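Local coordinates for protein Pbp related beta-lactamase (Pyrococcus abyssi, PDB 2QMI) that probably acts as a serine peptidase of the penicillin-binding protein and beta-lactamase family, assembling into a self-compartmentalizing octamer, at residues L67-L72 against Y183-I188; V84-V88 against K170-V175; Y309-I313 against P334-M339; T400-F404 against K414-L418; K423-E427 against L437-R441. All coordinates share one frame; numbering follows the deposited sequence.

How the interactions relate
Following the chain from the N terminus, the first segment involved lies on helix 61-74, which interaction 1 joins to helix 180-189 across 110 intervening residues. Within that span interaction 2 closes a shorter loop between residues 84-88 and helix 162-176; the two touch through Ile172, which packs on Ala68, Ile69 and Tyr183. Together they tie up the helical part of the beta-lactamase-like region. Interaction 3 follows in series, linking a sheet strand to helix 334-345 without touching the first two. Interactions 4 and 5 are successive hairpin contacts in the C-terminal barrel, about 8 Å apart between centres and joined by the pairing of strands 412-419 and 422-431; both meet a second subunit.

Interaction 1. Residues L67-L72 against Y183-I188; sequences LAIMKL and YIKKKI
Tyr183 OH is enclosed by carbon rather than by a hydrogen-bonding partner: Leu72 CD2 lies 3.2 Å from Tyr183 OH, and Lys71 CD approaches the same oxygen to 3.6 Å. The hydroxyl is buried and has no polar partner in the model. Its ring is thrown toward the other helix because CG stands opposite the backbone N (chi1 -171°), which brings CE2 to 3.5 Å from Ala68 CB. That methyl sits at the ring edge, near its plane, while Lys187 CG, from the same helix as the tyrosine, lies over one face. The short axes of 67-72 and 183-188 are inclined at 64° and 10.8 Å apart, a helix-helix crossing in the helical part of a beta-lactamase-like fold; a probable SxxK motif runs into the start of helix 61-74. Toward the start of 67-72 and end of 183-188, Leu67 CD2 meets Ile188 CD1 at 3.7 Å, and Ile184 CD1 reaches Ala68 CB at 4.1 Å. On the less buried side the aliphatic chain of Lys71 crosses that of Lys187 at about a right angle. Lys71 NZ and Lys187 NZ are 4.8 Å apart, a like-charge proximity probably eased by the salt bridge of Lys71 to Glu75.

Interaction 2. Residues V84-V88 against K170-V175; sequences VEKFV and KIIEKV
Phe87 enters the contact at CB, which lies 3.7 Å from Lys174 CG and 4.0 Å from Ile171 CG1, so the first carbon of the side chain already touches two successive turns of helix 162-176. CG of Phe87 stands opposite the carbonyl carbon (chi1 -45°), which lays the ring across Ile171 CG2, 4.1 Å from Phe87 CG. That methyl also faces Phe87 CD2, being displaced toward the rim of the ring. On the other rim, Phe87 CD1 and then CE1 run past Val175 CG2, the latter pair at 3.6 Å. The ring is thus held between Ile171 CG2 on one face and Lys86 CG on the opposite face, the latter 3.5 Å above its centre, with Lys174 CG in plane at the edge. Next to it, Val88 CG2 reaches Ile171 CG1 at 4.1 Å, and Val84 CG1 meets the tip of the same isoleucine at CD1. The bend of 84-88 is held by Val84 O, which accepts from both Phe87 N and Val88 N. Lys170 folds its ammonium away to salt bridges with Glu173 and Glu137. Phe87 and Ile171 both also pack on Leu78, and Ile172 turns instead to helices 61-74 and 180-189, placing helix 162-176 between those helices and the loop 84-88 in the helical part of the beta-lactamase-like domain.

Interaction 3. Residues Y309-I313 against P334-M339; sequences YTGYI and PSYIAM
Tyr312 places its ring over the first turn of helix 334-345 by setting CG opposite the backbone N (chi1 -175°), and Thr310 turns OG1 toward Pro334 by holding it between its own backbone N and carbonyl carbon. The evidence for a face-on approach is the position of Ser335 CB, 3.8 Å from the Tyr312 ring centroid and only 19° off the ring normal, a CH-pi contact displaced toward the rim. Ala338 CB, one helical turn on, comes within 3.4 Å of Tyr312 CD2, and Met339 CE reaches Tyr312 OH at 3.9 Å. That hydroxyl has a weak hydrogen bond to Tyr291. At the other end, Pro334 CG lies 3.2 Å from Thr310 OG1, whose polar partner is the carbonyl of Ser329. Between Thr310 and Tyr312 the proline ring rests against the backbone of Gly311, with Pro334 CB 3.9 Å from Gly311 CA. The short axes of strand and helix are 7.3 Å apart and inclined at 33°, so the helix runs roughly along the strand. Ile313 points away from this helix and packs against helix 241-252. In the antiparallel sheet of the beta-lactamase-like domain, strand 310-316 lies between strands 297-305 and 321-327, and the helix spreads over all three: Pro334 and Ala338 also touch Val325, and Met339 touches Leu299.

Interaction 4. Residues T400-F404 against K414-L418; sequences TIPLF and KCYTL
Phe404 and Tyr416 form an antiparallel hydrogen-bonded pair whose two bonds differ. Phe404 N donates to Tyr416 O at 2.8 Å and is almost straight (174°), whereas Tyr416 N reaches Phe404 O at 3.1 Å, bent to 139° and from above the carbonyl plane. Beyond this pair, Thr417 OG1 gives its proton to Pro402 O at 2.8 Å, a side-chain bond on the carbonyl of a residue that has no backbone N-H to offer. Cys415 CA adds a CA-H...O contact of 3.2 Å to Phe404 O. Outward from the backbone, Tyr416 CG lies between its N and carbonyl carbon (chi1 71°), which swings the ring over its neighbour, and Phe404 CB sits 3.9 Å from the Tyr416 centroid as a CH-pi contact. On the other face of the barrel wall, Leu403 CB meets Cys415 CB at 3.8 Å and Leu403 CD2 packs on Thr417 CB. Phe404 stacks on Phe404 of a second subunit, and the Tyr416 hydroxyl is hydrogen-bonded to the hydroxyl of Tyr416 of that subunit. In this octamerisation domain, then, backbone and side-chain bonds both join the strands, and the Phe404 and Tyr416 side chains serve twice, packing across the hairpin and meeting their counterparts in the second subunit.

Interaction 5. Residues K423-E427 against L437-R441; sequences KMYAE and LIFER
Glu427 and Ile438 pair across a beta hairpin of the C-terminal eight-stranded antiparallel barrel, within the Pab87 octamerisation domain. Backbone bonds come first: Ile438 N donates to Glu427 O at 2.9 Å, close to straight (166°) and in the carbonyl plane, and Glu427 N returns a bond to Ile438 O at 3.0 Å, more bent (148°). The apolar group gathers on Phe439, whose CG stands opposite its backbone N (chi1 -178°), carrying the ring back toward the other strand. There Ala426 CB is 3.5 Å from Phe439 CD1 and Met424 CE 3.3 Å from Phe439 CZ; the methionine and phenylalanine side chains cross at about a right angle, and both carbons meet the ring obliquely. The same ring continues to Ile401 and Leu390 of other barrel strands. Intersubunit contacts follow at the strand end, where Met424 and Glu440 touch Trp276 of a second subunit and Arg441 touches its Tyr160, part of that subunit's probable active-site pattern; the backbone of Arg441 also hydrogen-bonds to that subunit. The Glu440 carboxylate comes last: Arg441 holds it side-on, NE to OE1 at 2.7 Å and NH2 to OE2 at 3.0 Å, and the backbone N of Arg441 adds a further bond to Glu440 OE1 at 2.8 Å.

Interaction 1. Residues L67-L72 against Y183-I188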
# COMPACT_ATOMS: atom_id res chain seq x y z
N LEU A 67 -49.25 -25.51 6.19
CA LEU A 67 -50.05 -26.70 5.93
C LEU A 67 -50.28 -27.45 7.24
O LEU A 67 -51.41 -27.86 7.54
CB LEU A 67 -49.34 -27.61 4.92
CG LEU A 67 -50.11 -28.84 4.41
CD1 LEU A 67 -51.42 -28.42 3.75
CD2 LEU A 67 -49.25 -29.59 3.42
N ALA A 68 -49.22 -27.62 8.02
CA ALA A 68 -49.33 -28.30 9.31
C ALA A 68 -50.40 -27.62 10.15
O ALA A 68 -51.22 -28.28 10.80
CB ALA A 68 -48.00 -28.26 10.04
N ILE A 69 -50.39 -26.28 10.12
CA ILE A 69 -51.35 -25.49 10.86
C ILE A 69 -52.77 -25.76 10.37
O ILE A 69 -53.70 -25.84 11.17
CB ILE A 69 -51.06 -23.97 10.72
CG1 ILE A 69 -49.77 -23.61 11.47
CG2 ILE A 69 -52.24 -23.16 11.25
CD1 ILE A 69 -49.84 -23.74 12.99
N MET A 70 -52.95 -25.88 9.05
CA MET A 70 -54.27 -26.15 8.49
C MET A 70 -54.78 -27.49 8.97
O MET A 70 -55.95 -27.64 9.30
CB MET A 70 -54.21 -26.16 6.95
CG MET A 70 -53.91 -24.82 6.29
SD MET A 70 -55.20 -23.56 6.51
CE MET A 70 -54.54 -22.67 7.91
N LYS A 71 -53.88 -28.47 9.02
CA LYS A 71 -54.24 -29.82 9.46
C LYS A 71 -54.76 -29.80 10.89
O LYS A 71 -55.87 -30.26 11.17
CB LYS A 71 -53.03 -30.74 9.35
CG LYS A 71 -53.38 -32.22 9.42
CD LYS A 71 -52.21 -33.08 8.97
CE LYS A 71 -52.58 -34.55 8.99
NZ LYS A 71 -52.98 -34.97 10.36
N LEU A 72 -53.95 -29.25 11.79
CA LEU A 72 -54.33 -29.17 13.20
C LEU A 72 -55.64 -28.41 13.40
O LEU A 72 -56.39 -28.71 14.31
CB LEU A 72 -53.20 -28.52 14.00
CG LEU A 72 -51.87 -29.28 14.00
CD1 LEU A 72 -50.79 -28.44 14.65
CD2 LEU A 72 -52.04 -30.62 14.72
N TYR A 183 -43.28 -33.59 13.18
CA TYR A 183 -44.65 -33.40 12.73
C TYR A 183 -44.70 -33.24 11.20
O TYR A 183 -45.57 -33.82 10.54
CB TYR A 183 -45.29 -32.16 13.37
CG TYR A 183 -46.78 -32.08 13.09
CD1 TYR A 183 -47.69 -32.80 13.86
CD2 TYR A 183 -47.27 -31.34 12.01
CE1 TYR A 183 -49.05 -32.79 13.56
CE2 TYR A 183 -48.63 -31.33 11.70
CZ TYR A 183 -49.51 -32.06 12.47
OH TYR A 183 -50.84 -32.08 12.15
N ILE A 184 -43.77 -32.46 10.66
CA ILE A 184 -43.70 -32.26 9.21
C ILE A 184 -43.39 -33.58 8.51
O ILE A 184 -44.02 -33.92 7.50
CB ILE A 184 -42.58 -31.26 8.81
CG1 ILE A 184 -42.84 -29.88 9.44
CG2 ILE A 184 -42.51 -31.15 7.30
CD1 ILE A 184 -44.19 -29.29 9.09
N LYS A 185 -42.43 -34.31 9.06
CA LYS A 185 -42.00 -35.60 8.53
C LYS A 185 -43.14 -36.62 8.50
O LYS A 185 -43.42 -37.23 7.47
CB LYS A 185 -40.86 -36.14 9.40
CG LYS A 185 -40.35 -37.54 9.03
CD LYS A 185 -39.65 -37.54 7.68
CE LYS A 185 -38.84 -38.81 7.47
NZ LYS A 185 -37.77 -38.98 8.50
N LYS A 186 -43.81 -36.78 9.64
CA LYS A 186 -44.91 -37.72 9.79
C LYS A 186 -46.21 -37.33 9.10
O LYS A 186 -46.82 -38.14 8.40
CB LYS A 186 -45.19 -37.93 11.28
CG LYS A 186 -44.02 -38.44 12.09
CD LYS A 186 -43.72 -39.90 11.78
CE LYS A 186 -42.63 -40.45 12.69
NZ LYS A 186 -42.37 -41.89 12.39
N LYS A 187 -46.65 -36.09 9.29
CA LYS A 187 -47.91 -35.62 8.72
C LYS A 187 -47.89 -35.08 7.29
O LYS A 187 -48.96 -34.83 6.72
CB LYS A 187 -48.53 -34.55 9.63
CG LYS A 187 -48.61 -34.94 11.09
CD LYS A 187 -49.38 -36.23 11.29
CE LYS A 187 -49.32 -36.69 12.74
NZ LYS A 187 -50.16 -37.89 12.97
N ILE A 188 -46.71 -34.91 6.70
CA ILE A 188 -46.63 -34.35 5.35
C ILE A 188 -45.66 -35.00 4.37
O ILE A 188 -46.06 -35.43 3.29
CB ILE A 188 -46.31 -32.82 5.42
CG1 ILE A 188 -47.47 -32.08 6.09
CG2 ILE A 188 -46.08 -32.26 4.02
CD1 ILE A 188 -47.22 -30.58 6.29

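Interaction 2. Residues V84-V88 against K170-V175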
# COMPACT_ATOMS: atom_id res chain seq x y z
N VAL A 84 -51.77 -15.92 20.15
CA VAL A 84 -50.53 -16.67 20.25
C VAL A 84 -50.15 -16.94 21.71
O VAL A 84 -49.37 -17.86 21.99
CB VAL A 84 -49.37 -15.91 19.56
CG1 VAL A 84 -48.08 -16.72 19.65
CG2 VAL A 84 -49.74 -15.61 18.11
N GLU A 85 -50.71 -16.14 22.62
CA GLU A 85 -50.44 -16.30 24.06
C GLU A 85 -51.07 -17.59 24.60
O GLU A 85 -50.69 -18.08 25.67
CB GLU A 85 -50.98 -15.10 24.85
CG GLU A 85 -50.41 -13.74 24.42
CD GLU A 85 -50.82 -12.60 25.36
OE1 GLU A 85 -51.96 -12.65 25.90
OE2 GLU A 85 -50.02 -11.66 25.53
N LYS A 86 -52.02 -18.16 23.88
CA LYS A 86 -52.65 -19.40 24.33
C LYS A 86 -51.70 -20.59 24.20
O LYS A 86 -51.89 -21.62 24.85
CB LYS A 86 -53.92 -19.68 23.52
CG LYS A 86 -54.31 -21.16 23.52
CD LYS A 86 -55.64 -21.42 22.82
CE LYS A 86 -56.81 -21.04 23.71
NZ LYS A 86 -58.07 -21.63 23.19
N PHE A 87 -50.67 -20.45 23.37
CA PHE A 87 -49.72 -21.55 23.14
C PHE A 87 -48.27 -21.20 23.46
O PHE A 87 -47.44 -22.10 23.66
CB PHE A 87 -49.79 -21.97 21.67
CG PHE A 87 -51.19 -22.12 21.15
CD1 PHE A 87 -51.91 -23.29 21.38
CD2 PHE A 87 -51.79 -21.09 20.45
CE1 PHE A 87 -53.21 -23.42 20.92
CE2 PHE A 87 -53.11 -21.21 19.98
CZ PHE A 87 -53.82 -22.38 20.23
N VAL A 88 -47.94 -19.91 23.49
CA VAL A 88 -46.57 -19.50 23.76
C VAL A 88 -46.49 -18.51 24.90
O VAL A 88 -47.26 -17.55 24.97
CB VAL A 88 -45.94 -18.87 22.49
CG1 VAL A 88 -44.46 -18.57 22.73
CG2 VAL A 88 -46.11 -19.81 21.29
N LYS A 170 -43.53 -23.34 17.04
CA LYS A 170 -43.68 -23.64 18.46
C LYS A 170 -45.14 -23.98 18.77
O LYS A 170 -45.43 -24.82 19.62
CB LYS A 170 -43.23 -22.43 19.30
CG LYS A 170 -43.24 -22.67 20.81
CD LYS A 170 -42.46 -23.94 21.15
CE LYS A 170 -41.02 -23.85 20.70
NZ LYS A 170 -40.34 -25.18 20.83
N ILE A 171 -46.06 -23.31 18.09
CA ILE A 171 -47.48 -23.56 18.28
C ILE A 171 -47.78 -25.00 17.84
O ILE A 171 -48.56 -25.71 18.47
CB ILE A 171 -48.33 -22.56 17.47
CG1 ILE A 171 -48.23 -21.18 18.11
CG2 ILE A 171 -49.77 -23.03 17.40
CD1 ILE A 171 -49.01 -20.11 17.42
N ILE A 172 -47.13 -25.42 16.76
CA ILE A 172 -47.31 -26.77 16.24
C ILE A 172 -46.87 -27.80 17.27
O ILE A 172 -47.54 -28.81 17.47
CB ILE A 172 -46.51 -26.96 14.94
CG1 ILE A 172 -47.22 -26.19 13.81
CG2 ILE A 172 -46.34 -28.44 14.62
CD1 ILE A 172 -46.50 -26.24 12.47
N GLU A 173 -45.75 -27.55 17.93
CA GLU A 173 -45.26 -28.49 18.94
C GLU A 173 -46.19 -28.47 20.15
O GLU A 173 -46.52 -29.51 20.72
CB GLU A 173 -43.84 -28.12 19.37
CG GLU A 173 -42.86 -27.94 18.22
CD GLU A 173 -41.41 -27.91 18.68
OE1 GLU A 173 -41.13 -27.31 19.73
OE2 GLU A 173 -40.55 -28.49 17.98
N LYS A 174 -46.61 -27.27 20.54
CA LYS A 174 -47.49 -27.10 21.68
C LYS A 174 -48.78 -27.90 21.49
O LYS A 174 -49.24 -28.58 22.41
CB LYS A 174 -47.82 -25.62 21.87
CG LYS A 174 -48.91 -25.35 22.92
CD LYS A 174 -48.44 -25.73 24.32
CE LYS A 174 -49.56 -25.59 25.34
NZ LYS A 174 -49.09 -25.97 26.70
N VAL A 175 -49.35 -27.83 20.30
CA VAL A 175 -50.60 -28.52 20.01
C VAL A 175 -50.49 -30.00 19.64
O VAL A 175 -51.29 -30.79 20.10
CB VAL A 175 -51.38 -27.79 18.90
CG1 VAL A 175 -52.61 -28.60 18.50
CG2 VAL A 175 -51.79 -26.40 19.38

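Interaction 3. Residues Y309-I313 against P334-M339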
# COMPACT_ATOMS: atom_id res chain seq x y z
N TYR A 309 -27.91 -20.81 -0.60
CA TYR A 309 -28.86 -21.63 -1.36
C TYR A 309 -30.10 -20.77 -1.54
O TYR A 309 -30.46 -20.02 -0.65
CB TYR A 309 -29.30 -22.90 -0.60
CG TYR A 309 -28.24 -23.94 -0.28
CD1 TYR A 309 -27.69 -24.75 -1.28
CD2 TYR A 309 -27.83 -24.14 1.03
CE1 TYR A 309 -26.75 -25.74 -0.97
CE2 TYR A 309 -26.90 -25.13 1.35
CZ TYR A 309 -26.36 -25.91 0.36
OH TYR A 309 -25.42 -26.86 0.72
N THR A 310 -30.75 -20.88 -2.70
CA THR A 310 -31.99 -20.14 -2.96
C THR A 310 -32.93 -21.04 -3.76
O THR A 310 -32.49 -22.01 -4.36
CB THR A 310 -31.76 -18.82 -3.75
OG1 THR A 310 -31.27 -19.11 -5.06
CG2 THR A 310 -30.78 -17.92 -3.01
N GLY A 311 -34.21 -20.71 -3.76
CA GLY A 311 -35.16 -21.52 -4.50
C GLY A 311 -36.50 -20.86 -4.72
O GLY A 311 -36.75 -19.76 -4.23
N TYR A 312 -37.36 -21.53 -5.48
CA TYR A 312 -38.69 -21.03 -5.77
C TYR A 312 -39.59 -22.16 -6.27
O TYR A 312 -39.14 -23.06 -6.98
CB TYR A 312 -38.64 -19.94 -6.84
CG TYR A 312 -39.97 -19.29 -7.10
CD1 TYR A 312 -40.45 -18.28 -6.26
CD2 TYR A 312 -40.77 -19.68 -8.18
CE1 TYR A 312 -41.69 -17.68 -6.49
CE2 TYR A 312 -42.00 -19.09 -8.42
CZ TYR A 312 -42.46 -18.09 -7.57
OH TYR A 312 -43.67 -17.48 -7.80
N ILE A 313 -40.86 -22.12 -5.88
CA ILE A 313 -41.83 -23.09 -6.34
C ILE A 313 -43.05 -22.26 -6.69
O ILE A 313 -43.30 -21.24 -6.06
CB ILE A 313 -42.23 -24.15 -5.25
CG1 ILE A 313 -42.97 -23.48 -4.10
CG2 ILE A 313 -40.99 -24.91 -4.76
CD1 ILE A 313 -43.60 -24.46 -3.13
N PRO A 334 -34.15 -17.56 -8.69
CA PRO A 334 -34.82 -18.78 -9.16
C PRO A 334 -36.24 -18.48 -9.66
O PRO A 334 -36.72 -19.11 -10.61
CB PRO A 334 -34.84 -19.67 -7.92
CG PRO A 334 -33.59 -19.24 -7.19
CD PRO A 334 -33.65 -17.74 -7.32
N SER A 335 -36.90 -17.51 -9.03
CA SER A 335 -38.26 -17.15 -9.42
C SER A 335 -38.30 -16.72 -10.88
O SER A 335 -39.23 -17.07 -11.61
CB SER A 335 -38.78 -16.02 -8.53
OG SER A 335 -38.09 -14.81 -8.78
N TYR A 336 -37.29 -15.97 -11.31
CA TYR A 336 -37.20 -15.50 -12.70
C TYR A 336 -37.13 -16.69 -13.65
O TYR A 336 -37.80 -16.71 -14.69
CB TYR A 336 -35.97 -14.61 -12.87
CG TYR A 336 -36.09 -13.26 -12.18
CD1 TYR A 336 -37.18 -12.96 -11.38
CD2 TYR A 336 -35.10 -12.28 -12.34
CE1 TYR A 336 -37.30 -11.73 -10.75
CE2 TYR A 336 -35.21 -11.04 -11.72
CZ TYR A 336 -36.31 -10.78 -10.93
OH TYR A 336 -36.44 -9.55 -10.32
N ILE A 337 -36.33 -17.69 -13.29
CA ILE A 337 -36.21 -18.89 -14.10
C ILE A 337 -37.56 -19.63 -14.11
O ILE A 337 -38.05 -20.04 -15.16
CB ILE A 337 -35.12 -19.82 -13.54
CG1 ILE A 337 -33.76 -19.12 -13.64
CG2 ILE A 337 -35.12 -21.15 -14.28
CD1 ILE A 337 -32.58 -19.94 -13.16
N ALA A 338 -38.16 -19.77 -12.93
CA ALA A 338 -39.44 -20.45 -12.82
C ALA A 338 -40.50 -19.79 -13.71
O ALA A 338 -41.21 -20.47 -14.45
CB ALA A 338 -39.91 -20.44 -11.37
N MET A 339 -40.58 -18.46 -13.64
CA MET A 339 -41.57 -17.73 -14.42
C MET A 339 -41.32 -17.81 -15.93
O MET A 339 -42.26 -17.79 -16.72
CB MET A 339 -41.62 -16.28 -13.93
CG MET A 339 -41.94 -16.20 -12.44
SD MET A 339 -41.98 -14.53 -11.75
CE MET A 339 -43.19 -14.71 -10.44

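Interaction 4. Residues T400-F404 against K414-L418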
# COMPACT_ATOMS: atom_id res chain seq x y z
N THR A 400 -21.06 11.42 -9.06
CA THR A 400 -22.09 10.45 -9.49
C THR A 400 -23.56 10.86 -9.33
O THR A 400 -23.93 11.52 -8.35
CB THR A 400 -21.91 9.11 -8.75
OG1 THR A 400 -20.69 8.49 -9.19
CG2 THR A 400 -23.08 8.16 -9.02
N ILE A 401 -24.38 10.44 -10.30
CA ILE A 401 -25.82 10.74 -10.32
C ILE A 401 -26.66 9.47 -10.43
O ILE A 401 -26.34 8.56 -11.20
CB ILE A 401 -26.18 11.62 -11.54
CG1 ILE A 401 -25.50 12.97 -11.44
CG2 ILE A 401 -27.69 11.78 -11.64
CD1 ILE A 401 -25.78 13.88 -12.62
N PRO A 402 -27.76 9.38 -9.64
CA PRO A 402 -28.66 8.23 -9.65
C PRO A 402 -29.81 8.48 -10.62
O PRO A 402 -30.52 9.48 -10.48
CB PRO A 402 -29.13 8.14 -8.21
CG PRO A 402 -29.26 9.59 -7.85
CD PRO A 402 -27.99 10.21 -8.43
N LEU A 403 -30.00 7.60 -11.59
CA LEU A 403 -31.08 7.75 -12.57
C LEU A 403 -32.14 6.66 -12.49
O LEU A 403 -31.83 5.46 -12.47
CB LEU A 403 -30.50 7.78 -13.99
CG LEU A 403 -29.51 8.88 -14.36
CD1 LEU A 403 -29.10 8.70 -15.82
CD2 LEU A 403 -30.13 10.26 -14.16
N PHE A 404 -33.40 7.07 -12.45
CA PHE A 404 -34.53 6.15 -12.36
C PHE A 404 -35.25 6.04 -13.69
O PHE A 404 -35.81 7.02 -14.18
CB PHE A 404 -35.52 6.63 -11.30
CG PHE A 404 -35.07 6.41 -9.88
CD1 PHE A 404 -33.71 6.32 -9.57
CD2 PHE A 404 -36.00 6.32 -8.86
CE1 PHE A 404 -33.30 6.16 -8.25
CE2 PHE A 404 -35.60 6.16 -7.54
CZ PHE A 404 -34.24 6.08 -7.23
N LYS A 414 -35.86 6.60 -21.02
CA LYS A 414 -35.95 7.92 -20.42
C LYS A 414 -35.81 7.77 -18.91
O LYS A 414 -36.55 7.00 -18.30
CB LYS A 414 -37.29 8.58 -20.77
CG LYS A 414 -37.43 10.00 -20.24
CD LYS A 414 -38.67 10.68 -20.81
CE LYS A 414 -38.72 12.15 -20.41
NZ LYS A 414 -39.89 12.86 -21.00
N CYS A 415 -34.85 8.47 -18.32
CA CYS A 415 -34.63 8.39 -16.88
C CYS A 415 -34.75 9.77 -16.27
O CYS A 415 -34.83 10.77 -16.98
CB CYS A 415 -33.23 7.86 -16.57
SG CYS A 415 -32.85 6.29 -17.31
N TYR A 416 -34.75 9.82 -14.94
CA TYR A 416 -34.84 11.08 -14.24
C TYR A 416 -34.13 10.94 -12.91
O TYR A 416 -34.01 9.84 -12.37
CB TYR A 416 -36.31 11.46 -13.99
CG TYR A 416 -37.01 10.60 -12.97
CD1 TYR A 416 -36.90 10.88 -11.60
CD2 TYR A 416 -37.79 9.51 -13.36
CE1 TYR A 416 -37.55 10.09 -10.65
CE2 TYR A 416 -38.45 8.71 -12.41
CZ TYR A 416 -38.32 9.01 -11.06
OH TYR A 416 -38.97 8.24 -10.11
N THR A 417 -33.65 12.06 -12.40
CA THR A 417 -32.96 12.08 -11.13
C THR A 417 -33.55 13.22 -10.32
O THR A 417 -34.60 13.74 -10.68
CB THR A 417 -31.47 12.30 -11.31
OG1 THR A 417 -30.82 12.18 -10.03
CG2 THR A 417 -31.21 13.69 -11.89
N LEU A 418 -32.87 13.61 -9.25
CA LEU A 418 -33.37 14.69 -8.41
C LEU A 418 -32.60 15.99 -8.62
O LEU A 418 -31.37 16.01 -8.60
CB LEU A 418 -33.31 14.28 -6.93
CG LEU A 418 -34.54 14.69 -6.12
CD1 LEU A 418 -34.64 16.22 -6.08
CD2 LEU A 418 -35.81 14.08 -6.73

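Interaction 5. Residues K423-E427 against L437-R441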
# COMPACT_ATOMS: atom_id res chain seq x y z
N LYS A 423 -38.01 16.46 -10.66
CA LYS A 423 -37.31 15.46 -11.46
C LYS A 423 -36.75 16.03 -12.76
O LYS A 423 -37.46 16.68 -13.54
CB LYS A 423 -38.24 14.27 -11.75
CG LYS A 423 -39.58 14.63 -12.35
CD LYS A 423 -40.34 13.39 -12.80
CE LYS A 423 -40.67 12.44 -11.66
NZ LYS A 423 -41.43 11.25 -12.18
N MET A 424 -35.45 15.79 -12.96
CA MET A 424 -34.71 16.23 -14.14
C MET A 424 -34.46 14.96 -14.97
O MET A 424 -34.04 13.94 -14.43
CB MET A 424 -33.40 16.88 -13.70
CG MET A 424 -32.64 17.59 -14.80
SD MET A 424 -31.27 18.59 -14.15
CE MET A 424 -29.96 17.30 -14.00
N TYR A 425 -34.70 15.02 -16.28
CA TYR A 425 -34.55 13.83 -17.11
C TYR A 425 -33.32 13.68 -17.99
O TYR A 425 -32.66 14.65 -18.38
CB TYR A 425 -35.77 13.67 -18.02
CG TYR A 425 -37.10 13.74 -17.31
CD1 TYR A 425 -37.56 14.95 -16.74
CD2 TYR A 425 -37.92 12.62 -17.22
CE1 TYR A 425 -38.80 15.02 -16.13
CE2 TYR A 425 -39.17 12.69 -16.61
CZ TYR A 425 -39.61 13.89 -16.06
OH TYR A 425 -40.87 13.96 -15.49
N ALA A 426 -33.03 12.42 -18.30
CA ALA A 426 -31.93 12.04 -19.18
C ALA A 426 -32.56 11.12 -20.23
O ALA A 426 -33.59 10.48 -19.96
CB ALA A 426 -30.86 11.29 -18.39
N GLU A 427 -31.98 11.07 -21.42
CA GLU A 427 -32.51 10.22 -22.49
C GLU A 427 -31.40 9.47 -23.21
O GLU A 427 -30.39 10.05 -23.59
CB GLU A 427 -33.30 11.04 -23.52
CG GLU A 427 -34.62 11.60 -23.01
CD GLU A 427 -34.51 13.04 -22.54
OE1 GLU A 427 -34.12 13.92 -23.35
OE2 GLU A 427 -34.81 13.30 -21.35
N LEU A 437 -26.61 9.97 -25.41
CA LEU A 437 -27.15 10.35 -24.11
C LEU A 437 -27.36 11.86 -24.08
O LEU A 437 -26.45 12.63 -24.34
CB LEU A 437 -26.19 9.93 -22.99
CG LEU A 437 -26.51 10.48 -21.59
CD1 LEU A 437 -27.94 10.15 -21.20
CD2 LEU A 437 -25.54 9.92 -20.59
N ILE A 438 -28.59 12.27 -23.79
CA ILE A 438 -28.91 13.69 -23.70
C ILE A 438 -29.27 13.94 -22.25
O ILE A 438 -30.32 13.49 -21.79
CB ILE A 438 -30.14 14.07 -24.56
CG1 ILE A 438 -29.94 13.65 -26.02
CG2 ILE A 438 -30.39 15.57 -24.45
CD1 ILE A 438 -28.77 14.31 -26.73
N PHE A 439 -28.41 14.66 -21.53
CA PHE A 439 -28.67 14.94 -20.13
C PHE A 439 -28.52 16.44 -19.82
O PHE A 439 -27.42 16.99 -19.83
CB PHE A 439 -27.72 14.12 -19.25
CG PHE A 439 -27.94 14.30 -17.79
CD1 PHE A 439 -29.21 14.11 -17.23
CD2 PHE A 439 -26.89 14.67 -16.95
CE1 PHE A 439 -29.42 14.29 -15.87
CE2 PHE A 439 -27.09 14.85 -15.59
CZ PHE A 439 -28.36 14.66 -15.04
N GLU A 440 -29.66 17.07 -19.55
CA GLU A 440 -29.72 18.50 -19.28
C GLU A 440 -29.10 19.27 -20.44
O GLU A 440 -29.65 19.28 -21.55
CB GLU A 440 -29.03 18.87 -17.96
CG GLU A 440 -29.25 20.34 -17.59
CD GLU A 440 -27.96 21.06 -17.21
OE1 GLU A 440 -26.90 20.73 -17.79
OE2 GLU A 440 -28.01 21.96 -16.34
N ARG A 441 -27.95 19.90 -20.22
CA ARG A 441 -27.29 20.68 -21.27
C ARG A 441 -26.39 19.89 -22.21
O ARG A 441 -26.14 20.32 -23.33
CB ARG A 441 -26.45 21.80 -20.65
CG ARG A 441 -25.07 21.33 -20.15
CD ARG A 441 -24.39 22.39 -19.28
NE ARG A 441 -25.26 22.78 -18.18
CZ ARG A 441 -25.03 23.82 -17.37
NH1 ARG A 441 -23.95 24.58 -17.53
NH2 ARG A 441 -25.92 24.11 -16.42